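Local coordinates for E3 ubiquitin-protein ligase HERC2 (Homo sapiens, PDB 4L1M) that probably serves as an E3 ubiquitin-protein ligase, of which this first RCC1-like domain forms a seven-bladed beta-propeller, at residues Val261-Ala273 / Val313-Ala325. Residues are numbered along the deposited sequence; the frame is centred on the assembly and turned at random.
With SO4 (sulfate ion), chain F.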
loop_
_atom_site.group_PDB
_atom_site.type_symbol
_atom_site.label_atom_id
_atom_site.label_comp_id
_atom_site.label_asym_id
_atom_site.label_seq_id
_atom_site.Cartn_x
_atom_site.Cartn_y
_atom_site.Cartn_z
ATOM N N VAL A 261 9.967 -14.497 0.805
ATOM C CA VAL A 261 9.044 -13.371 0.923
ATOM C C VAL A 261 8.787 -12.799 -0.465
ATOM O O VAL A 261 9.711 -12.681 -1.245
ATOM C CB VAL A 261 9.625 -12.285 1.864
ATOM C CG1 VAL A 261 8.798 -11.030 1.839
ATOM C CG2 VAL A 261 9.680 -12.799 3.282
ATOM N N VAL A 262 7.542 -12.429 -0.752
ATOM C CA VAL A 262 7.175 -11.883 -2.057
ATOM C C VAL A 262 6.452 -10.510 -2.044
ATOM O O VAL A 262 6.444 -9.814 -3.060
ATOM C CB VAL A 262 6.326 -12.897 -2.876
ATOM C CG1 VAL A 262 7.145 -14.156 -3.131
ATOM C CG2 VAL A 262 5.022 -13.250 -2.177
ATOM N N LYS A 263 5.901 -10.105 -0.903
ATOM C CA LYS A 263 5.314 -8.773 -0.784
ATOM C C LYS A 263 5.607 -8.180 0.589
ATOM O O LYS A 263 5.772 -8.913 1.571
ATOM C CB LYS A 263 3.803 -8.812 -1.000
ATOM C CG LYS A 263 3.350 -8.939 -2.448
ATOM N N VAL A 264 5.726 -6.855 0.621
ATOM C CA VAL A 264 5.841 -6.120 1.851
ATOM C C VAL A 264 4.769 -5.044 1.885
ATOM O O VAL A 264 4.326 -4.571 0.840
ATOM C CB VAL A 264 7.235 -5.447 2.034
ATOM C CG1 VAL A 264 8.278 -6.461 2.495
ATOM C CG2 VAL A 264 7.676 -4.741 0.763
ATOM N N ARG A 265 4.396 -4.643 3.100
ATOM C CA ARG A 265 3.476 -3.539 3.313
ATOM C C ARG A 265 3.925 -2.776 4.542
ATOM O O ARG A 265 4.583 -3.337 5.407
ATOM C CB ARG A 265 2.047 -4.039 3.508
ATOM C CG ARG A 265 1.506 -4.922 2.387
ATOM C CD ARG A 265 0.973 -4.142 1.209
ATOM N NE ARG A 265 0.441 -5.098 0.233
ATOM C CZ ARG A 265 0.077 -4.796 -1.013
ATOM N NH1 ARG A 265 0.147 -3.545 -1.480
ATOM N NH2 ARG A 265 -0.395 -5.749 -1.796
ATOM N N CYS A 266 3.565 -1.494 4.587
ATOM C CA CYS A 266 3.804 -0.631 5.722
ATOM C C CYS A 266 2.467 -0.057 6.202
ATOM O O CYS A 266 1.696 0.446 5.412
ATOM C CB CYS A 266 4.689 0.533 5.306
ATOM S SG CYS A 266 6.378 0.053 4.946
ATOM N N GLY A 267 2.190 -0.152 7.492
ATOM C CA GLY A 267 1.126 0.643 8.097
ATOM C C GLY A 267 1.841 1.691 8.889
ATOM O O GLY A 267 3.047 1.844 8.740
ATOM N N SER A 268 1.134 2.389 9.764
ATOM C CA SER A 268 1.755 3.478 10.537
ATOM C C SER A 268 2.707 2.923 11.577
ATOM O O SER A 268 2.288 2.306 12.543
ATOM C CB SER A 268 0.691 4.351 11.211
ATOM O OG SER A 268 1.301 5.419 11.910
ATOM N N GLN A 269 3.995 3.095 11.320
ATOM C CA GLN A 269 5.066 2.678 12.224
ATOM C C GLN A 269 5.174 1.175 12.409
ATOM O O GLN A 269 5.731 0.719 13.414
ATOM C CB GLN A 269 4.938 3.395 13.582
ATOM C CG GLN A 269 4.971 4.941 13.485
ATOM C CD GLN A 269 6.323 5.463 13.016
ATOM O OE1 GLN A 269 7.314 5.223 13.664
ATOM N NE2 GLN A 269 6.372 6.113 11.878
ATOM N N PHE A 270 4.669 0.399 11.450
ATOM C CA PHE A 270 4.847 -1.058 11.464
ATOM C C PHE A 270 4.940 -1.628 10.060
ATOM O O PHE A 270 4.583 -0.978 9.092
ATOM C CB PHE A 270 3.756 -1.777 12.278
ATOM C CG PHE A 270 2.418 -1.888 11.587
ATOM C CD1 PHE A 270 1.527 -0.850 11.616
ATOM C CD2 PHE A 270 2.033 -3.059 10.978
ATOM C CE1 PHE A 270 0.265 -0.968 11.019
ATOM C CE2 PHE A 270 0.779 -3.183 10.378
ATOM C CZ PHE A 270 -0.098 -2.129 10.391
ATOM N N SER A 271 5.422 -2.852 9.990
ATOM C CA SER A 271 5.816 -3.453 8.757
ATOM C C SER A 271 5.250 -4.860 8.655
ATOM O O SER A 271 5.007 -5.520 9.657
ATOM C CB SER A 271 7.332 -3.517 8.726
ATOM O OG SER A 271 7.884 -2.216 8.850
ATOM N N ILE A 272 5.061 -5.307 7.420
ATOM C CA ILE A 272 4.457 -6.584 7.098
ATOM C C ILE A 272 5.264 -7.260 5.980
ATOM O O ILE A 272 5.677 -6.608 5.025
ATOM C CB ILE A 272 3.050 -6.343 6.537
ATOM C CG1 ILE A 272 2.116 -5.777 7.603
ATOM C CG2 ILE A 272 2.473 -7.628 5.933
ATOM C CD1 ILE A 272 1.629 -6.837 8.566
ATOM N N ALA A 273 5.427 -8.569 6.067
ATOM C CA ALA A 273 5.954 -9.344 4.965
ATOM C C ALA A 273 5.094 -10.570 4.745
ATOM O O ALA A 273 4.571 -11.150 5.696
ATOM C CB ALA A 273 7.359 -9.775 5.271
ATOM N N VAL A 313 -2.294 -17.133 2.887
ATOM C CA VAL A 313 -2.627 -15.748 2.594
ATOM C C VAL A 313 -2.035 -15.337 1.253
ATOM O O VAL A 313 -0.857 -15.602 0.981
ATOM C CB VAL A 313 -2.092 -14.825 3.691
ATOM C CG1 VAL A 313 -2.359 -13.376 3.348
ATOM C CG2 VAL A 313 -2.717 -15.188 5.017
ATOM N N ILE A 314 -2.855 -14.704 0.413
ATOM C CA ILE A 314 -2.405 -14.273 -0.921
ATOM C C ILE A 314 -2.273 -12.766 -1.055
ATOM O O ILE A 314 -1.651 -12.299 -1.991
ATOM C CB ILE A 314 -3.294 -14.837 -2.067
ATOM C CG1 ILE A 314 -4.707 -14.212 -2.068
ATOM C CG2 ILE A 314 -3.350 -16.363 -1.980
ATOM C CD1 ILE A 314 -5.563 -14.673 -3.223
ATOM N N ASP A 315 -2.866 -12.007 -0.143
ATOM C CA ASP A 315 -2.614 -10.567 -0.078
ATOM C C ASP A 315 -2.927 -10.019 1.315
ATOM O O ASP A 315 -3.745 -10.569 2.059
ATOM C CB ASP A 315 -3.443 -9.798 -1.138
ATOM C CG ASP A 315 -3.032 -8.297 -1.268
ATOM O OD1 ASP A 315 -1.886 -7.912 -0.968
ATOM O OD2 ASP A 315 -3.875 -7.493 -1.668
ATOM N N VAL A 316 -2.239 -8.946 1.659
ATOM C CA VAL A 316 -2.462 -8.223 2.896
ATOM C C VAL A 316 -2.564 -6.758 2.545
ATOM O O VAL A 316 -1.814 -6.273 1.731
ATOM C CB VAL A 316 -1.282 -8.390 3.890
ATOM C CG1 VAL A 316 -1.428 -7.416 5.055
ATOM C CG2 VAL A 316 -1.217 -9.818 4.403
ATOM N N ALA A 317 -3.500 -6.063 3.178
ATOM C CA ALA A 317 -3.686 -4.625 2.964
ATOM C C ALA A 317 -3.592 -3.960 4.332
ATOM O O ALA A 317 -4.330 -4.304 5.239
ATOM C CB ALA A 317 -5.018 -4.364 2.319
ATOM N N ALA A 318 -2.641 -3.050 4.470
ATOM C CA ALA A 318 -2.375 -2.384 5.733
ATOM C C ALA A 318 -2.891 -0.976 5.653
ATOM O O ALA A 318 -2.428 -0.223 4.842
ATOM C CB ALA A 318 -0.881 -2.371 6.010
ATOM N N GLY A 319 -3.878 -0.644 6.479
ATOM C CA GLY A 319 -4.327 0.729 6.657
ATOM C C GLY A 319 -3.377 1.386 7.630
ATOM O O GLY A 319 -2.283 0.890 7.834
ATOM N N SER A 320 -3.773 2.491 8.246
ATOM C CA SER A 320 -2.898 3.162 9.223
ATOM C C SER A 320 -2.646 2.277 10.438
ATOM O O SER A 320 -1.494 1.967 10.755
ATOM C CB SER A 320 -3.512 4.468 9.662
ATOM O OG SER A 320 -3.629 5.316 8.544
ATOM N N THR A 321 -3.718 1.847 11.096
ATOM C CA THR A 321 -3.616 1.033 12.291
ATOM C C THR A 321 -4.482 -0.245 12.264
ATOM O O THR A 321 -4.769 -0.808 13.311
ATOM C CB THR A 321 -3.965 1.865 13.531
ATOM O OG1 THR A 321 -5.298 2.340 13.428
ATOM C CG2 THR A 321 -3.030 3.055 13.662
ATOM N N HIS A 322 -4.887 -0.693 11.069
ATOM C CA HIS A 322 -5.627 -1.949 10.910
ATOM C C HIS A 322 -5.251 -2.609 9.596
ATOM O O HIS A 322 -4.682 -1.960 8.732
ATOM C CB HIS A 322 -7.128 -1.730 10.988
ATOM C CG HIS A 322 -7.753 -1.241 9.717
ATOM N ND1 HIS A 322 -7.666 0.066 9.302
ATOM C CD2 HIS A 322 -8.526 -1.871 8.802
ATOM C CE1 HIS A 322 -8.334 0.221 8.176
ATOM N NE2 HIS A 322 -8.873 -0.938 7.853
ATOM N N CYS A 323 -5.529 -3.902 9.467
ATOM C CA CYS A 323 -5.142 -4.660 8.281
ATOM C C CYS A 323 -6.217 -5.616 7.866
ATOM O O CYS A 323 -7.026 -6.021 8.683
ATOM C CB CYS A 323 -3.918 -5.515 8.556
ATOM S SG CYS A 323 -2.434 -4.612 8.940
ATOM N N LEU A 324 -6.189 -5.965 6.584
ATOM C CA LEU A 324 -6.958 -7.059 6.025
ATOM C C LEU A 324 -5.995 -8.062 5.400
ATOM O O LEU A 324 -4.933 -7.685 4.907
ATOM C CB LEU A 324 -7.904 -6.597 4.925
ATOM C CG LEU A 324 -9.017 -5.587 5.202
ATOM C CD1 LEU A 324 -10.098 -5.689 4.135
ATOM C CD2 LEU A 324 -9.638 -5.767 6.575
ATOM N N ALA A 325 -6.387 -9.331 5.433
ATOM C CA ALA A 325 -5.685 -10.385 4.720
ATOM C C ALA A 325 -6.652 -11.255 3.933
ATOM O O ALA A 325 -7.687 -11.685 4.459
ATOM C CB ALA A 325 -4.911 -11.230 5.689
HETATM S S SO4 F . 0.154 6.244 15.374
HETATM O O1 SO4 F . -0.790 5.840 14.331
HETATM O O2 SO4 F . -0.004 7.706 15.577
HETATM O O3 SO4 F . -0.083 5.557 16.661
HETATM O O4 SO4 F . 1.509 5.858 14.919
#
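R265 and D315 form a salt bridge across the channel-side edges of two consecutive propeller blades. The R265 chain bends at chi2 and runs out straight from there, bringing NH2 to 2.8 Å from D315 OD1. The bond meets the syn side of the carboxylate but is not straight (138° at the hydrogen), and the two planar groups are turned 52° against each other. On its way the arginine passes the backbone of V316, with R265 CD 3.5 Å from V316 O.

A second polar link joins the two hairpin ends. S268 N, in the type II turn from G267 to F270, donates to S320 O over 2.8 Å; the N-H lies in the carbonyl plane, on a lone pair, and the bond is nearly straight. S320 O also sits at the edge of the F270 ring, 3.4 Å from F270 CE1. The S268 hydroxyl instead points to a sulfate, probably from the crystallisation liquor, which is also bound by K285 and R290.

Between these polar ends the contact is apolar. With chi1 at 76°, the F270 ring lies back over its own turn, one face covering G267 N, and presents its edge to the next blade. C323 SG meets that edge 3.7 Å from F270 CZ, a sulfur-aromatic contact almost in the ring plane. The methyl of A318 fits beside the G267 backbone, and further along I272 CG2 touches V316 CG1 at 4.0 Å.

Strands 261-267 and 313-318, each the first of a four-stranded antiparallel blade, run nearly parallel, with axes 6.7 Å apart at closest. Strand 270-275 packs its other face on strand 218-223 of the preceding blade through S271, whereas C323 also touches W335 of strand 332-335 in its own blade.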